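Local structure of Chymotrypsin/elastase isoinhibitor 1 (Ascaris suum, 1EAI) at residues Thr15-Lys20 with Met32-Ser37; Gly6-Trp11 with Cys54-Gln59. The protein inhibits chymotrypsin- and elastase-like serine proteases, defending the parasitic worm against the proteinases of its host. All coordinates share one frame; numbering follows the deposited sequence.

Contact 1: residues Thr15-Lys20 with Met32-Ser37; sequences TGCEMK and MCRRPS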
# COMPACT_ATOMS: atom_id res chain seq x y z
N THR C 15 -3.67 12.95 -1.12
CA THR C 15 -4.73 12.39 -0.30
C THR C 15 -4.52 12.54 1.25
O THR C 15 -3.39 12.44 1.71
CB THR C 15 -4.72 10.93 -0.83
OG1 THR C 15 -5.37 10.89 -2.11
CG2 THR C 15 -5.46 9.95 0.07
N GLY C 16 -5.56 12.64 2.14
CA GLY C 16 -5.40 12.72 3.61
C GLY C 16 -6.16 11.62 4.33
O GLY C 16 -6.03 10.52 3.92
N CYS C 17 -6.89 11.85 5.46
CA CYS C 17 -7.62 10.74 6.08
C CYS C 17 -9.12 10.90 5.93
O CYS C 17 -9.60 12.00 5.81
CB CYS C 17 -7.26 10.53 7.57
SG CYS C 17 -5.47 10.54 7.92
N GLU C 18 -9.82 9.79 5.88
CA GLU C 18 -11.25 9.54 5.74
C GLU C 18 -11.88 9.07 7.07
O GLU C 18 -11.21 8.43 7.93
CB GLU C 18 -11.52 8.50 4.61
CG GLU C 18 -11.16 8.86 3.14
CD GLU C 18 -11.81 7.93 2.11
OE1 GLU C 18 -12.13 6.79 2.35
OE2 GLU C 18 -12.03 8.41 0.90
N MET C 19 -13.22 9.32 7.33
CA MET C 19 -13.86 8.91 8.61
C MET C 19 -15.17 8.14 8.38
O MET C 19 -15.92 8.51 7.44
CB MET C 19 -14.25 10.16 9.41
CG MET C 19 -13.08 10.99 9.98
SD MET C 19 -13.55 12.57 10.79
CE MET C 19 -14.33 11.90 12.29
N LYS C 20 -15.44 7.04 9.12
CA LYS C 20 -16.75 6.38 8.92
C LYS C 20 -17.80 7.09 9.81
O LYS C 20 -17.45 7.84 10.74
CB LYS C 20 -16.81 5.04 9.59
CG LYS C 20 -15.93 3.94 9.07
CD LYS C 20 -16.57 3.16 7.96
CE LYS C 20 -15.80 1.89 7.58
NZ LYS C 20 -16.21 1.21 6.29
N MET C 32 1.63 13.65 6.28
CA MET C 32 2.19 13.33 4.98
C MET C 32 1.19 12.99 3.85
O MET C 32 0.37 12.09 4.04
CB MET C 32 3.11 12.10 5.22
CG MET C 32 3.83 11.65 3.94
SD MET C 32 5.11 10.36 4.11
CE MET C 32 4.29 9.02 4.99
N CYS C 33 1.31 13.49 2.59
CA CYS C 33 0.43 13.02 1.50
C CYS C 33 0.47 11.52 1.25
O CYS C 33 1.55 10.92 1.22
CB CYS C 33 0.82 13.59 0.19
SG CYS C 33 0.77 15.41 0.24
N ARG C 34 -0.71 10.94 1.00
CA ARG C 34 -0.97 9.59 0.58
C ARG C 34 -1.18 9.60 -0.95
O ARG C 34 -1.27 10.68 -1.62
CB ARG C 34 -2.15 9.03 1.34
CG ARG C 34 -1.81 8.84 2.80
CD ARG C 34 -2.99 9.05 3.78
NE ARG C 34 -2.59 9.14 5.21
CZ ARG C 34 -2.30 10.29 5.94
NH1 ARG C 34 -2.38 11.57 5.45
NH2 ARG C 34 -1.89 10.08 7.21
N ARG C 35 -1.24 8.40 -1.52
CA ARG C 35 -1.39 8.18 -2.97
C ARG C 35 -2.65 8.80 -3.51
O ARG C 35 -3.67 8.77 -2.86
CB ARG C 35 -1.54 6.70 -3.24
CG ARG C 35 -0.51 5.82 -2.56
CD ARG C 35 0.92 6.00 -3.12
NE ARG C 35 1.91 4.93 -2.77
CZ ARG C 35 2.50 4.00 -3.59
NH1 ARG C 35 2.29 3.90 -4.91
NH2 ARG C 35 3.36 3.12 -3.04
N PRO C 36 -2.62 9.23 -4.75
CA PRO C 36 -3.74 9.88 -5.43
C PRO C 36 -4.96 9.05 -5.49
O PRO C 36 -4.77 7.85 -5.56
CB PRO C 36 -3.28 10.24 -6.82
CG PRO C 36 -1.76 10.35 -6.64
CD PRO C 36 -1.36 9.40 -5.50
N SER C 37 -6.16 9.68 -5.37
CA SER C 37 -7.37 8.92 -5.28
C SER C 37 -8.68 9.74 -5.42
O SER C 37 -8.65 10.97 -5.62
CB SER C 37 -7.25 8.15 -3.99
OG SER C 37 -7.68 8.88 -2.86
O HOH W 1 -9.39 7.58 -1.08
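The Arg34 guanidinium carries Cys17 SG over one face, 3.6 Å above its plane and centred on it, while Thr15 O lies at its edge, in plane. The arginine chain bends at chi2 (147°) and runs beside Gly16, its CD 3.4 Å from Gly16 O, before the head group comes to lie flat against the sulfur; NH2 also makes a weak hydrogen bond to Pro30 O. Thr15 and Arg34 form a single antiparallel bridge, a hydrogen-bonded pair: Arg34 N donates to Thr15 O at 3.2 Å, and the return bond from Thr15 N to Arg34 O is weak. Thr15 turns its CB toward the other segment, and its two branches do different work. With chi1 at -77°, CG2 is turned anti to the backbone N and packs 3.7 Å from Arg34 CB, whereas OG1 donates to Arg35 O at 2.8 Å, approaching from above the carbonyl plane. Ser37 OG lies 3.2 Å from Thr15 OG1 and shares a water with Glu18 OE2, the latter link weak. Disulfides from Cys17 to Cys29 and from Cys33 to Cys14 brace the same region. The bridge lies two residues beyond Met32, on the C-terminal side of the reactive bond Leu31-Met32, and joins that chain to Thr15-Lys20 beside the disulfide-braced binding loop characteristic of canonical inhibitors of the TIL family.

Contact 2: residues Gly6-Trp11 with Cys54-Gln59; sequences GPNEVW and CIPASQ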
# COMPACT_ATOMS: atom_id res chain seq x y z
N GLY C 6 -17.13 8.26 -7.95
CA GLY C 6 -18.60 8.15 -7.79
C GLY C 6 -19.15 9.41 -7.03
O GLY C 6 -18.39 10.35 -6.75
N PRO C 7 -20.41 9.40 -6.59
CA PRO C 7 -21.00 10.52 -5.84
C PRO C 7 -20.31 10.97 -4.58
O PRO C 7 -19.91 10.16 -3.78
CB PRO C 7 -22.40 10.06 -5.43
CG PRO C 7 -22.75 8.78 -6.13
CD PRO C 7 -21.48 8.31 -6.78
N ASN C 8 -20.13 12.33 -4.53
CA ASN C 8 -19.53 13.14 -3.50
C ASN C 8 -18.01 12.97 -3.31
O ASN C 8 -17.37 13.38 -2.29
CB ASN C 8 -20.32 13.03 -2.20
CG ASN C 8 -21.83 13.15 -2.20
OD1 ASN C 8 -22.37 14.16 -2.60
ND2 ASN C 8 -22.54 12.12 -1.73
N GLU C 9 -17.40 12.29 -4.25
CA GLU C 9 -15.98 12.02 -4.27
C GLU C 9 -15.19 13.05 -5.12
O GLU C 9 -15.59 13.47 -6.27
CB GLU C 9 -15.80 10.63 -4.91
CG GLU C 9 -16.15 9.46 -3.97
CD GLU C 9 -15.64 8.16 -4.55
OE1 GLU C 9 -15.41 7.88 -5.76
OE2 GLU C 9 -15.62 7.28 -3.59
N VAL C 10 -14.01 13.44 -4.64
CA VAL C 10 -13.29 14.39 -5.45
C VAL C 10 -11.83 13.92 -5.70
O VAL C 10 -11.18 13.48 -4.75
CB VAL C 10 -13.35 15.78 -4.77
CG1 VAL C 10 -12.26 16.66 -5.32
CG2 VAL C 10 -14.69 16.56 -4.73
N TRP C 11 -11.34 13.89 -6.97
CA TRP C 11 -9.98 13.46 -7.35
C TRP C 11 -8.81 14.29 -6.79
O TRP C 11 -8.66 15.45 -7.06
CB TRP C 11 -9.86 13.15 -8.89
CG TRP C 11 -8.47 12.71 -9.35
CD1 TRP C 11 -7.36 13.49 -9.65
CD2 TRP C 11 -7.95 11.36 -9.29
NE1 TRP C 11 -6.20 12.69 -9.79
CE2 TRP C 11 -6.56 11.38 -9.63
CE3 TRP C 11 -8.55 10.18 -8.98
CZ2 TRP C 11 -5.79 10.25 -9.76
CZ3 TRP C 11 -7.77 9.02 -9.09
CH2 TRP C 11 -6.42 9.04 -9.51
N CYS C 54 -20.04 7.26 -0.10
CA CYS C 54 -19.80 8.61 0.43
C CYS C 54 -21.12 9.40 0.58
O CYS C 54 -21.81 9.68 -0.41
CB CYS C 54 -18.75 9.40 -0.47
SG CYS C 54 -17.95 10.92 0.18
N ILE C 55 -21.37 9.89 1.82
CA ILE C 55 -22.58 10.66 2.09
C ILE C 55 -22.32 11.79 3.07
O ILE C 55 -21.39 11.71 3.87
CB ILE C 55 -23.57 9.74 2.85
CG1 ILE C 55 -22.87 9.28 4.17
CG2 ILE C 55 -24.00 8.48 2.07
CD1 ILE C 55 -23.97 8.75 5.10
N PRO C 56 -23.22 12.77 3.10
CA PRO C 56 -23.10 13.88 4.05
C PRO C 56 -23.26 13.40 5.47
O PRO C 56 -24.08 12.51 5.72
CB PRO C 56 -24.24 14.82 3.77
CG PRO C 56 -24.77 14.45 2.40
CD PRO C 56 -24.36 13.00 2.16
N ALA C 57 -22.46 13.99 6.38
CA ALA C 57 -22.51 13.60 7.78
C ALA C 57 -23.93 13.64 8.44
O ALA C 57 -24.25 12.85 9.36
CB ALA C 57 -21.51 14.43 8.58
N SER C 58 -24.79 14.54 7.93
CA SER C 58 -26.13 14.69 8.40
C SER C 58 -27.00 13.47 8.15
O SER C 58 -28.14 13.37 8.57
CB SER C 58 -26.72 15.94 7.81
OG SER C 58 -27.07 15.61 6.50
N GLN C 59 -26.48 12.45 7.45
CA GLN C 59 -27.28 11.24 7.27
C GLN C 59 -26.72 10.07 8.01
O GLN C 59 -27.06 8.90 7.82
CB GLN C 59 -27.61 10.98 5.84
CG GLN C 59 -27.89 12.44 5.53
CD GLN C 59 -28.53 12.73 4.21
OE1 GLN C 59 -28.25 11.98 3.22
NE2 GLN C 59 -29.26 13.90 4.19
O HOH W 2 -20.26 6.78 -3.23
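A side-chain-to-backbone hydrogen bond, backed by packing on a cystine, joins the Gly6-Glu9 turn to the start of strand 54-56 in a partly buried contact. Asn8 ND2 donates to Cys54 O at 2.9 Å with an angle of 157° at the hydrogen. The oxygen lies close to the Asn8 amide plane, but the nitrogen reaches it from well above the carbonyl plane. Asn8 CG sits beside its own backbone N (chi1 -46°), which brings ND2 to the Cys54 carbonyl. Asn8 CB lies 4.0 Å from Cys54 SG. That sulfur is also 3.5 Å from Asn8 O and is bonded to Cys40, one of the five disulfides that hold together this small TIL domain, which has no alpha-helix and little strand. The turn is a type II beta turn, with Asn8 in its third position at positive phi (69°). Its closing bond from Glu9 N to Gly6 O is weak; a second tie runs from Gly6 N to Glu9 OE1 at 2.8 Å, meeting the carboxylate from above its plane. Glu9 OE2 pairs with Arg48, on the strand 46-48 that borders strand 54-56. Pro7 O lies 3.6 Å from Cys54 CB, and a water accepts from Cys54 N and donates weakly to Pro7 O.

From the N terminus, the chain makes the Gly6-Glu9 turn, enters strand 10-12 and passes through Thr15-Lys20. It then runs out through strand 28-30 and the reactive bond, and Met32-Ser37 returns to Thr15, closing the smaller loop at contact 1. Strand 37-39 pairs with strand 10-12, and the hairpin of 46-48 and 54-56 follows; contact 2 closes the larger loop only there, near the C terminus. The loops are therefore nested, not crossed, and their contacts lie on opposite sides of the chain's centre, about 14 Å apart between centres. Trp11, on the 6-11 segment of contact 2, touches contact 1, its ring packing against Ser37 O and Pro36 CB.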